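Local coordinates for alginate lyase (PDB 3NNB), which probably depolymerises alginate by beta-elimination, cleaving the polysaccharide's glycosidic links, at residues A[113-116]-A[120-123]; A[18-21]-A[25-28]; A[27-32]-A[375-380]; A[133-138]-A[169-174]. All blocks are in the same frame, centred on the assembly; numbering follows the deposited sequence.

Interaction 1 of 4, residues A[113-116]-A[120-123]; sequences LAYY and DEKY
Tyr-115 and Asp-120 bring their CA atoms to 5.5 Å where helix 98-118 gives way to helix 121-136, a tight turn between two consecutive helices. Asp-120 is the N-cap of the second helix: its OD1 accepts from Lys-122 N at 3.1 Å, approached on the anti side and tilted out of the carboxylate plane. Ala-114 CB sits over one face of the Tyr-123 ring, 4.1 Å from its centroid, a CH-pi contact; Lys-122 CG lies above the opposite face. The Tyr-115 ring swings beside its own carbonyl carbon (chi1 171°) and runs alongside Glu-121. Asp-120 O lies in the plane of that ring at its edge, 3.4 Å from Tyr-115 CD1. Ring and Glu-121 carboxylate are turned 63° apart, with Tyr-115 OH 3.5 Å from Glu-121 OE2. Replacing Tyr-115 by alanine would probably leave Asn-183 OD1 without its hydroxyl mate and open a gap beside Glu-121. Apolar packing joins Ala-114 to Tyr-123, whose OH is hydrogen-bonded to Asp-38 OD1, while the polar ends of Tyr-115 and Glu-121 are tied to Asn-183 OD1 and Lys-185 N, on either side in sequence of Ser-184, a ligand of the bound sodium ion.

Interaction 2 of 4, residues A[18-21]-A[25-28]; sequences KEKA and LYAP
One carboxylate oxygen, OE2 of Glu-382, is gripped from both segments: Lys-20 NZ forms a salt bridge to it and Tyr-26 OH a hydrogen bond. Glu-382 ends the chain, and the two partners probably hold its side-chain charge in place while it neutralises the lysine. The Lys-20 chain bends at its third torsion (chi3 72°) on its way to Glu-382. Nearer the backbone the same two residues pack directly, Lys-20 CB lying 3.9 Å from Tyr-26 CD2. Lys-20 O meets the ring at its edge and in its plane, 3.5 Å from Tyr-26 CD2, and this carbonyl is also hydrogen-bonded to Ser-23 OG of the connecting loop. The contact closes a short loop joining two successive helices at the start of the chain: helix 11-19 ends here, Lys-20 being the first residue to leave helical backbone angles, and helix 27-41 begins at Ala-27. Ala-21 N still donates to Lys-18 O at 3.1 Å, a turn bond at the end of the first helix. Ala-21 O then faces the start of the second. It lies 3.3 Å from Ala-27 N, but the angle is too poor for a hydrogen bond; Ala-27 CA makes a bent CA-H...O contact with it, also at 3.3 Å and with 126° at the hydrogen. Ala-27 CB adds a looser touch on the same oxygen, while Lys-18 NZ is hydrogen-bonded to Tyr-116 O.

Interaction 3 of 4, residues A[27-32]-A[375-380]; sequences APAVKT and IHLIYS
Leu-377 packs its branched end against Ala-29 and Val-30, fastening the short helix 375-378 near the C-terminus to helix 27-41 near the N-terminus, a helix-helix contact between the two ends of a chain whose many helices are consistent with the alpha/alpha-toroid fold of this family. Ala-29 CB lies 3.7 Å from Leu-377 CG, and the small methyl lets the backbones close to 6.9 Å between the CA atoms of these two residues. On the next residue, Val-30 CG2 meets Leu-377 CD2 at 3.8 Å, the two side chains crossing at about a right angle. In Leu-377, chi1 of -61° and an extended chi2 bring CD2 against both partners and CD1 against the Ala-29 backbone. Cutting Leu-377 back to alanine is likely to leave Ala-29 and Val-30 facing a gap and weaken the hold on the C-terminal helix. Tyr-26 and Val-17 also pack against the leucine, from the loop and from helix 11-19. Farther out, His-376 meets Trp-345 of helix 336-351 edge to face, and Arg-348 NH1 bonds to Tyr-379 O. The single turn of helix 375-378 is closed by Tyr-379 N, which donates to Ile-375 O at 3.0 Å.

Interaction 4 of 4, residues A[133-138]-A[169-174]; sequences VWFLDA and YSFTEM
Phe-135 and Phe-171 form an offset edge-to-face pair, the edge of Phe-135 directed at the face of Phe-171, with ring centroids 5.6 Å apart and planes at 60°. The side chains come from opposite directions and meet through their far carbons, Phe-135 CZ lying 3.7 Å from Phe-171 CZ. Two further aromatic groups hold the Phe-135 ring: Trp-134 CD1 lies over the centre of one face, and Trp-198 of helix 189-208 meets it edge to face. Apolar packing comes from Met-174, a selenomethionine here. Its chain bends at the last torsion (chi3 72°), bringing CE to 3.9 Å from Phe-135 CZ. The same methyl stands 4.0 Å above the plane of the Phe-171 ring, toward its rim; one methyl therefore touches both rings. These long side chains span a wide separation, the CA atoms of Phe-135 and Phe-171 being 12.2 Å apart. They join the C-terminal part of helix 121-136, where a wider pi-type turn occurs, to the N-terminal part of helix 171-180, inside what is probably the alpha/alpha toroid of this lyase; Met-104 of helix 98-118 and Tyr-233 of helix 221-236 also touch Phe-171. Hydrogen bonds stabilise the turn leading into helix 171-180. Tyr-169 O accepts twice from Thr-172, from OG1 at 2.8 Å and from the backbone N at 3.0 Å, the hydroxyl arriving close to the line of the carbonyl bond. Ser-170 OG is hydrogen-bonded to Ser-105 OG, and Tyr-169 OH to Asp-287 OD2.

In the fold
Interactions 2 and 3 share Ala-27 and Pro-28 at the start of helix 27-41 and touch each other, Tyr-26 CB packing on Leu-377 CD2; together they bind both chain ends. Interaction 1, about 15 Å from each between centres, joins them through Lys-18 to Tyr-116 and through Leu-113 against Ile-378. Interaction 4 uses helix 121-136, as interaction 1 does, but at its other end and closest of the four to the chain centre. Interactions 3 and 4 are buried and apolar, aliphatic in one and aromatic in the other. Interaction 1 is buried too but has a polar flank near sodium, whereas interaction 2 is partly buried, with its polar ends paired to Glu-382 at the chain end.

Interaction 1 of 4, residues A[113-116]-A[120-123]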
loop_
_atom_site.group_PDB
_atom_site.type_symbol
_atom_site.label_atom_id
_atom_site.label_comp_id
_atom_site.label_asym_id
_atom_site.label_seq_id
_atom_site.Cartn_x
_atom_site.Cartn_y
_atom_site.Cartn_z
ATOM N N LEU A 113 12.216 6.547 -7.375
ATOM C CA LEU A 113 11.667 7.845 -7.779
ATOM C C LEU A 113 12.805 8.882 -7.949
ATOM O O LEU A 113 12.835 9.630 -8.917
ATOM C CB LEU A 113 10.656 8.324 -6.758
ATOM C CG LEU A 113 9.297 7.653 -6.855
ATOM C CD1 LEU A 113 8.460 8.081 -5.629
ATOM C CD2 LEU A 113 8.556 7.947 -8.165
ATOM N N ALA A 114 13.732 8.915 -7.005
ATOM C CA ALA A 114 14.875 9.827 -7.116
ATOM C C ALA A 114 15.705 9.546 -8.364
ATOM O O ALA A 114 16.106 10.504 -9.071
ATOM C CB ALA A 114 15.769 9.759 -5.837
ATOM N N TYR A 115 15.980 8.254 -8.651
ATOM C CA TYR A 115 16.664 7.933 -9.896
ATOM C C TYR A 115 15.848 8.421 -11.144
ATOM O O TYR A 115 16.387 9.018 -12.090
ATOM C CB TYR A 115 16.940 6.434 -10.006
ATOM C CG TYR A 115 17.441 6.081 -11.377
ATOM C CD1 TYR A 115 18.761 6.354 -11.733
ATOM C CD2 TYR A 115 16.600 5.561 -12.335
ATOM C CE1 TYR A 115 19.212 6.123 -13.032
ATOM C CE2 TYR A 115 17.058 5.300 -13.621
ATOM C CZ TYR A 115 18.342 5.599 -13.959
ATOM O OH TYR A 115 18.778 5.314 -15.234
ATOM N N TYR A 116 14.544 8.189 -11.142
ATOM C CA TYR A 116 13.699 8.574 -12.262
ATOM C C TYR A 116 13.765 10.056 -12.535
ATOM O O TYR A 116 13.924 10.480 -13.696
ATOM C CB TYR A 116 12.254 8.148 -11.987
ATOM C CG TYR A 116 11.326 8.411 -13.142
ATOM C CD1 TYR A 116 11.553 7.823 -14.386
ATOM C CD2 TYR A 116 10.217 9.237 -12.996
ATOM C CE1 TYR A 116 10.665 8.077 -15.457
ATOM C CE2 TYR A 116 9.334 9.485 -14.059
ATOM C CZ TYR A 116 9.577 8.892 -15.270
ATOM O OH TYR A 116 8.718 9.149 -16.323
ATOM N N ASP A 120 20.438 10.233 -11.543
ATOM C CA ASP A 120 21.678 9.933 -10.816
ATOM C C ASP A 120 21.725 8.462 -10.460
ATOM O O ASP A 120 20.937 7.980 -9.622
ATOM C CB ASP A 120 21.763 10.795 -9.567
ATOM C CG ASP A 120 23.163 10.824 -8.967
ATOM O OD1 ASP A 120 23.910 9.824 -9.108
ATOM O OD2 ASP A 120 23.513 11.879 -8.380
ATOM N N GLU A 121 22.675 7.751 -11.067
ATOM C CA GLU A 121 22.819 6.322 -10.909
ATOM C C GLU A 121 23.046 5.895 -9.459
ATOM O O GLU A 121 22.740 4.748 -9.094
ATOM C CB GLU A 121 23.988 5.842 -11.758
ATOM C CG GLU A 121 23.781 6.100 -13.258
ATOM C CD GLU A 121 22.780 5.117 -13.941
ATOM O OE1 GLU A 121 22.530 3.973 -13.437
ATOM O OE2 GLU A 121 22.286 5.489 -15.039
ATOM N N LYS A 122 23.589 6.795 -8.630
ATOM C CA LYS A 122 23.898 6.397 -7.231
ATOM C C LYS A 122 22.658 5.930 -6.485
ATOM O O LYS A 122 22.746 5.121 -5.574
ATOM C CB LYS A 122 24.590 7.509 -6.431
ATOM C CG LYS A 122 23.759 8.691 -6.033
ATOM C CD LYS A 122 24.660 9.789 -5.519
ATOM C CE LYS A 122 23.866 10.998 -5.022
ATOM N NZ LYS A 122 24.800 12.074 -4.465
ATOM N N TYR A 123 21.505 6.499 -6.838
ATOM C CA TYR A 123 20.292 6.187 -6.132
ATOM C C TYR A 123 19.794 4.817 -6.507
ATOM O O TYR A 123 19.338 4.060 -5.638
ATOM C CB TYR A 123 19.199 7.234 -6.410
ATOM C CG TYR A 123 19.522 8.619 -5.914
ATOM C CD1 TYR A 123 19.977 8.841 -4.625
ATOM C CD2 TYR A 123 19.430 9.718 -6.765
ATOM C CE1 TYR A 123 20.240 10.123 -4.183
ATOM C CE2 TYR A 123 19.706 10.989 -6.318
ATOM C CZ TYR A 123 20.107 11.185 -5.040
ATOM O OH TYR A 123 20.396 12.449 -4.585
#

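Interaction 2 of 4, residues A[18-21]-A[25-28]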
loop_
_atom_site.group_PDB
_atom_site.type_symbol
_atom_site.label_atom_id
_atom_site.label_comp_id
_atom_site.label_asym_id
_atom_site.label_seq_id
_atom_site.Cartn_x
_atom_site.Cartn_y
_atom_site.Cartn_z
ATOM N N LYS A 18 8.200 14.687 -14.629
ATOM C CA LYS A 18 9.647 14.514 -14.786
ATOM C C LYS A 18 10.209 15.544 -15.779
ATOM O O LYS A 18 11.240 16.182 -15.502
ATOM C CB LYS A 18 10.007 13.078 -15.253
ATOM C CG LYS A 18 11.553 12.876 -15.470
ATOM C CD LYS A 18 11.909 11.514 -16.020
ATOM C CE LYS A 18 13.374 11.490 -16.459
ATOM N NZ LYS A 18 13.999 10.132 -16.405
ATOM N N GLU A 19 9.536 15.720 -16.922
ATOM C CA GLU A 19 10.031 16.724 -17.908
ATOM C C GLU A 19 10.101 18.104 -17.234
ATOM O O GLU A 19 11.006 18.903 -17.505
ATOM C CB GLU A 19 9.124 16.840 -19.142
ATOM C CG GLU A 19 9.090 15.665 -20.061
ATOM C CD GLU A 19 8.144 15.893 -21.295
ATOM O OE1 GLU A 19 6.993 16.396 -21.158
ATOM O OE2 GLU A 19 8.560 15.553 -22.418
ATOM N N LYS A 20 9.092 18.390 -16.402
ATOM C CA LYS A 20 8.914 19.685 -15.759
ATOM C C LYS A 20 9.477 19.711 -14.328
ATOM O O LYS A 20 9.131 20.568 -13.565
ATOM C CB LYS A 20 7.411 20.031 -15.752
ATOM C CG LYS A 20 6.835 20.205 -17.166
ATOM C CD LYS A 20 5.326 20.254 -17.171
ATOM C CE LYS A 20 4.796 21.544 -16.599
ATOM N NZ LYS A 20 3.261 21.669 -16.651
ATOM N N ALA A 21 10.417 18.814 -14.001
ATOM C CA ALA A 21 10.970 18.673 -12.627
ATOM C C ALA A 21 11.542 19.977 -12.085
ATOM O O ALA A 21 11.403 20.286 -10.913
ATOM C CB ALA A 21 12.058 17.627 -12.653
ATOM N N LEU A 25 6.437 24.745 -10.243
ATOM C CA LEU A 25 5.415 23.902 -9.671
ATOM C C LEU A 25 6.007 22.665 -8.970
ATOM O O LEU A 25 5.462 22.239 -7.944
ATOM C CB LEU A 25 4.425 23.470 -10.737
ATOM C CG LEU A 25 3.136 22.856 -10.213
ATOM C CD1 LEU A 25 2.471 23.732 -9.150
ATOM C CD2 LEU A 25 2.220 22.623 -11.407
ATOM N N TYR A 26 7.107 22.114 -9.506
ATOM C CA TYR A 26 7.632 20.796 -9.028
ATOM C C TYR A 26 8.977 20.857 -8.329
ATOM O O TYR A 26 9.344 19.941 -7.576
ATOM C CB TYR A 26 7.658 19.770 -10.159
ATOM C CG TYR A 26 6.287 19.550 -10.768
ATOM C CD1 TYR A 26 5.180 19.224 -9.969
ATOM C CD2 TYR A 26 6.075 19.706 -12.135
ATOM C CE1 TYR A 26 3.923 19.046 -10.533
ATOM C CE2 TYR A 26 4.830 19.544 -12.701
ATOM C CZ TYR A 26 3.748 19.234 -11.906
ATOM O OH TYR A 26 2.517 19.103 -12.504
ATOM N N ALA A 27 9.744 21.916 -8.587
ATOM C CA ALA A 27 11.076 21.954 -8.054
ATOM C C ALA A 27 11.200 21.769 -6.532
ATOM O O ALA A 27 12.090 21.041 -6.078
ATOM C CB ALA A 27 11.811 23.223 -8.537
ATOM N N PRO A 28 10.325 22.404 -5.728
ATOM C CA PRO A 28 10.388 22.196 -4.266
ATOM C C PRO A 28 10.223 20.722 -3.844
ATOM O O PRO A 28 10.963 20.218 -2.980
ATOM C CB PRO A 28 9.249 23.069 -3.738
ATOM C CG PRO A 28 9.080 24.134 -4.786
ATOM C CD PRO A 28 9.371 23.470 -6.089
#

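Interaction 3 of 4, residues A[27-32]-A[375-380]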
loop_
_atom_site.group_PDB
_atom_site.type_symbol
_atom_site.label_atom_id
_atom_site.label_comp_id
_atom_site.label_asym_id
_atom_site.label_seq_id
_atom_site.Cartn_x
_atom_site.Cartn_y
_atom_site.Cartn_z
ATOM N N ALA A 27 9.744 21.916 -8.587
ATOM C CA ALA A 27 11.076 21.954 -8.054
ATOM C C ALA A 27 11.200 21.769 -6.532
ATOM O O ALA A 27 12.090 21.041 -6.078
ATOM C CB ALA A 27 11.811 23.223 -8.537
ATOM N N PRO A 28 10.325 22.404 -5.728
ATOM C CA PRO A 28 10.388 22.196 -4.266
ATOM C C PRO A 28 10.223 20.722 -3.844
ATOM O O PRO A 28 10.963 20.218 -2.980
ATOM C CB PRO A 28 9.249 23.069 -3.738
ATOM C CG PRO A 28 9.080 24.134 -4.786
ATOM C CD PRO A 28 9.371 23.470 -6.089
ATOM N N ALA A 29 9.276 20.054 -4.469
ATOM C CA ALA A 29 9.024 18.637 -4.181
ATOM C C ALA A 29 10.156 17.753 -4.683
ATOM O O ALA A 29 10.514 16.771 -4.027
ATOM C CB ALA A 29 7.658 18.197 -4.724
ATOM N N VAL A 30 10.719 18.059 -5.840
ATOM C CA VAL A 30 11.862 17.254 -6.340
ATOM C C VAL A 30 13.046 17.421 -5.390
ATOM O O VAL A 30 13.704 16.457 -5.047
ATOM C CB VAL A 30 12.221 17.621 -7.797
ATOM C CG1 VAL A 30 13.470 16.937 -8.216
ATOM C CG2 VAL A 30 11.021 17.261 -8.736
ATOM N N LYS A 31 13.275 18.640 -4.916
ATOM C CA LYS A 31 14.376 18.883 -4.006
ATOM C C LYS A 31 14.223 18.070 -2.715
ATOM O O LYS A 31 15.175 17.439 -2.251
ATOM C CB LYS A 31 14.474 20.386 -3.700
ATOM C CG LYS A 31 15.571 20.753 -2.720
ATOM C CD LYS A 31 15.562 22.289 -2.447
ATOM C CE LYS A 31 16.540 22.701 -1.361
ATOM N NZ LYS A 31 17.770 23.317 -1.934
ATOM N N THR A 32 13.022 18.076 -2.152
ATOM C CA THR A 32 12.727 17.282 -0.945
ATOM C C THR A 32 12.878 15.771 -1.212
ATOM O O THR A 32 13.418 15.035 -0.377
ATOM C CB THR A 32 11.342 17.647 -0.388
ATOM O OG1 THR A 32 11.433 18.975 0.099
ATOM C CG2 THR A 32 10.951 16.725 0.772
ATOM N N ILE A 375 3.622 14.002 -2.661
ATOM C CA ILE A 375 2.358 13.649 -3.269
ATOM C C ILE A 375 2.022 14.591 -4.449
ATOM O O ILE A 375 1.364 14.188 -5.389
ATOM C CB ILE A 375 1.227 13.596 -2.196
ATOM C CG1 ILE A 375 0.020 12.882 -2.748
ATOM C CG2 ILE A 375 0.934 15.005 -1.666
ATOM C CD1 ILE A 375 -0.878 12.318 -1.640
ATOM N N HIS A 376 2.563 15.809 -4.440
ATOM C CA HIS A 376 2.365 16.719 -5.563
ATOM C C HIS A 376 2.963 16.202 -6.876
ATOM O O HIS A 376 2.502 16.524 -7.988
ATOM C CB HIS A 376 2.943 18.100 -5.257
ATOM C CG HIS A 376 2.218 18.861 -4.199
ATOM N ND1 HIS A 376 0.976 19.444 -4.410
ATOM C CD2 HIS A 376 2.576 19.173 -2.934
ATOM C CE1 HIS A 376 0.624 20.105 -3.318
ATOM N NE2 HIS A 376 1.568 19.940 -2.403
ATOM N N LEU A 377 3.996 15.379 -6.761
ATOM C CA LEU A 377 4.641 14.794 -7.903
ATOM C C LEU A 377 3.903 13.538 -8.425
ATOM O O LEU A 377 3.853 13.293 -9.622
ATOM C CB LEU A 377 6.078 14.378 -7.522
ATOM C CG LEU A 377 7.076 15.434 -7.047
ATOM C CD1 LEU A 377 8.408 14.807 -6.623
ATOM C CD2 LEU A 377 7.306 16.544 -8.137
ATOM N N ILE A 378 3.343 12.772 -7.500
ATOM C CA ILE A 378 2.792 11.449 -7.796
ATOM C C ILE A 378 1.352 11.544 -8.274
ATOM O O ILE A 378 0.930 10.773 -9.142
ATOM C CB ILE A 378 2.846 10.535 -6.539
ATOM C CG1 ILE A 378 4.291 10.354 -6.083
ATOM C CG2 ILE A 378 2.173 9.181 -6.825
ATOM C CD1 ILE A 378 5.221 9.913 -7.189
ATOM N N TYR A 379 0.593 12.467 -7.705
ATOM C CA TYR A 379 -0.790 12.718 -8.119
ATOM C C TYR A 379 -0.973 14.160 -8.590
ATOM O O TYR A 379 -1.757 14.932 -8.024
ATOM C CB TYR A 379 -1.735 12.397 -6.963
ATOM C CG TYR A 379 -1.644 10.925 -6.560
ATOM C CD1 TYR A 379 -1.933 9.918 -7.471
ATOM C CD2 TYR A 379 -1.312 10.557 -5.265
ATOM C CE1 TYR A 379 -1.852 8.576 -7.107
ATOM C CE2 TYR A 379 -1.253 9.229 -4.898
ATOM C CZ TYR A 379 -1.503 8.249 -5.812
ATOM O OH TYR A 379 -1.420 6.908 -5.424
ATOM N N SER A 380 -0.233 14.502 -9.658
ATOM C CA SER A 380 -0.235 15.830 -10.223
ATOM C C SER A 380 -1.483 16.024 -11.093
ATOM O O SER A 380 -2.252 15.076 -11.370
ATOM C CB SER A 380 1.014 16.053 -11.084
ATOM O OG SER A 380 0.917 15.373 -12.344
#

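Interaction 4 of 4, residues A[133-138]-A[169-174]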
loop_
_atom_site.group_PDB
_atom_site.type_symbol
_atom_site.label_atom_id
_atom_site.label_comp_id
_atom_site.label_asym_id
_atom_site.label_seq_id
_atom_site.Cartn_x
_atom_site.Cartn_y
_atom_site.Cartn_z
ATOM N N VAL A 133 19.751 -7.319 -0.426
ATOM C CA VAL A 133 19.787 -7.716 0.982
ATOM C C VAL A 133 18.432 -8.300 1.395
ATOM O O VAL A 133 18.360 -9.336 2.055
ATOM C CB VAL A 133 20.208 -6.569 1.886
ATOM C CG1 VAL A 133 20.037 -6.966 3.363
ATOM C CG2 VAL A 133 21.681 -6.177 1.568
ATOM N N TRP A 134 17.356 -7.656 0.987
ATOM C CA TRP A 134 16.026 -8.090 1.435
ATOM C C TRP A 134 15.494 -9.346 0.757
ATOM O O TRP A 134 14.871 -10.187 1.415
ATOM C CB TRP A 134 14.983 -6.960 1.295
ATOM C CG TRP A 134 13.699 -7.307 1.978
ATOM C CD1 TRP A 134 12.645 -7.990 1.465
ATOM C CD2 TRP A 134 13.409 -7.103 3.367
ATOM N NE1 TRP A 134 11.681 -8.187 2.442
ATOM C CE2 TRP A 134 12.148 -7.682 3.620
ATOM C CE3 TRP A 134 14.096 -6.475 4.419
ATOM C CZ2 TRP A 134 11.542 -7.642 4.881
ATOM C CZ3 TRP A 134 13.492 -6.414 5.662
ATOM C CH2 TRP A 134 12.244 -7.029 5.896
ATOM N N PHE A 135 15.689 -9.445 -0.553
ATOM C CA PHE A 135 15.081 -10.448 -1.402
ATOM C C PHE A 135 15.973 -11.541 -2.006
ATOM O O PHE A 135 15.454 -12.625 -2.308
ATOM C CB PHE A 135 14.381 -9.789 -2.589
ATOM C CG PHE A 135 13.191 -8.945 -2.226
ATOM C CD1 PHE A 135 11.937 -9.523 -1.971
ATOM C CD2 PHE A 135 13.304 -7.552 -2.145
ATOM C CE1 PHE A 135 10.850 -8.754 -1.640
ATOM C CE2 PHE A 135 12.204 -6.779 -1.771
ATOM C CZ PHE A 135 10.967 -7.387 -1.556
ATOM N N LEU A 136 17.233 -11.233 -2.331
ATOM C CA LEU A 136 18.036 -12.076 -3.242
ATOM C C LEU A 136 19.237 -12.744 -2.604
ATOM O O LEU A 136 19.595 -13.858 -3.025
ATOM C CB LEU A 136 18.489 -11.293 -4.480
ATOM C CG LEU A 136 17.356 -10.546 -5.213
ATOM C CD1 LEU A 136 17.941 -9.719 -6.397
ATOM C CD2 LEU A 136 16.283 -11.527 -5.690
ATOM N N ASP A 137 19.863 -12.102 -1.621
ATOM C CA ASP A 137 21.098 -12.627 -1.032
ATOM C C ASP A 137 20.730 -13.838 -0.158
ATOM O O ASP A 137 19.843 -13.758 0.713
ATOM C CB ASP A 137 21.767 -11.584 -0.139
ATOM C CG ASP A 137 22.409 -10.408 -0.898
ATOM O OD1 ASP A 137 22.593 -10.505 -2.128
ATOM O OD2 ASP A 137 22.705 -9.376 -0.200
ATOM N N ALA A 138 21.438 -14.951 -0.348
ATOM C CA ALA A 138 21.133 -16.177 0.396
ATOM C C ALA A 138 21.211 -15.992 1.892
ATOM O O ALA A 138 20.416 -16.600 2.625
ATOM C CB ALA A 138 22.112 -17.352 -0.038
ATOM N N TYR A 169 1.439 -4.511 1.482
ATOM C CA TYR A 169 0.654 -3.767 0.492
ATOM C C TYR A 169 1.524 -2.726 -0.274
ATOM O O TYR A 169 1.305 -2.511 -1.469
ATOM C CB TYR A 169 -0.535 -3.072 1.123
ATOM C CG TYR A 169 -1.468 -2.470 0.080
ATOM C CD1 TYR A 169 -2.476 -3.240 -0.475
ATOM C CD2 TYR A 169 -1.299 -1.165 -0.385
ATOM C CE1 TYR A 169 -3.305 -2.730 -1.454
ATOM C CE2 TYR A 169 -2.130 -0.643 -1.361
ATOM C CZ TYR A 169 -3.133 -1.446 -1.891
ATOM O OH TYR A 169 -3.954 -0.915 -2.893
ATOM N N SER A 170 2.480 -2.096 0.407
ATOM C CA SER A 170 3.379 -1.133 -0.238
ATOM C C SER A 170 4.235 -1.712 -1.384
ATOM O O SER A 170 4.777 -0.940 -2.189
ATOM C CB SER A 170 4.285 -0.419 0.772
ATOM O OG SER A 170 5.227 -1.300 1.319
ATOM N N PHE A 171 4.312 -3.045 -1.510
ATOM C CA PHE A 171 5.005 -3.631 -2.640
ATOM C C PHE A 171 4.319 -3.263 -3.960
ATOM O O PHE A 171 4.951 -3.256 -5.024
ATOM C CB PHE A 171 5.109 -5.148 -2.499
ATOM C CG PHE A 171 6.105 -5.628 -1.487
ATOM C CD1 PHE A 171 6.842 -4.782 -0.656
ATOM C CD2 PHE A 171 6.277 -6.996 -1.340
ATOM C CE1 PHE A 171 7.773 -5.311 0.263
ATOM C CE2 PHE A 171 7.185 -7.496 -0.436
ATOM C CZ PHE A 171 7.935 -6.650 0.364
ATOM N N THR A 172 3.035 -2.932 -3.903
ATOM C CA THR A 172 2.310 -2.498 -5.110
ATOM C C THR A 172 2.967 -1.267 -5.722
ATOM O O THR A 172 3.207 -1.209 -6.943
ATOM C CB THR A 172 0.817 -2.267 -4.843
ATOM O OG1 THR A 172 0.640 -1.249 -3.848
ATOM C CG2 THR A 172 0.109 -3.622 -4.496
ATOM N N GLU A 173 3.309 -0.307 -4.879
ATOM C CA GLU A 173 3.995 0.895 -5.269
ATOM C C GLU A 173 5.488 0.663 -5.530
ATOM O O GLU A 173 6.040 1.170 -6.500
ATOM C CB GLU A 173 3.812 1.968 -4.170
ATOM C CG GLU A 173 4.448 3.253 -4.479
ATOM C CD GLU A 173 4.100 4.373 -3.475
ATOM O OE1 GLU A 173 3.517 4.052 -2.430
ATOM O OE2 GLU A 173 4.504 5.537 -3.757
HETATM N N MSE A 174 6.141 -0.121 -4.659
HETATM C CA MSE A 174 7.538 -0.470 -4.856
HETATM C C MSE A 174 7.833 -1.038 -6.246
HETATM O O MSE A 174 8.847 -0.735 -6.844
HETATM C CB MSE A 174 7.979 -1.464 -3.786
HETATM C CG MSE A 174 9.468 -1.606 -3.730
HETATM SE SE MSE A 174 10.079 -3.032 -2.566
HETATM C CE MSE A 174 9.534 -4.468 -3.686
#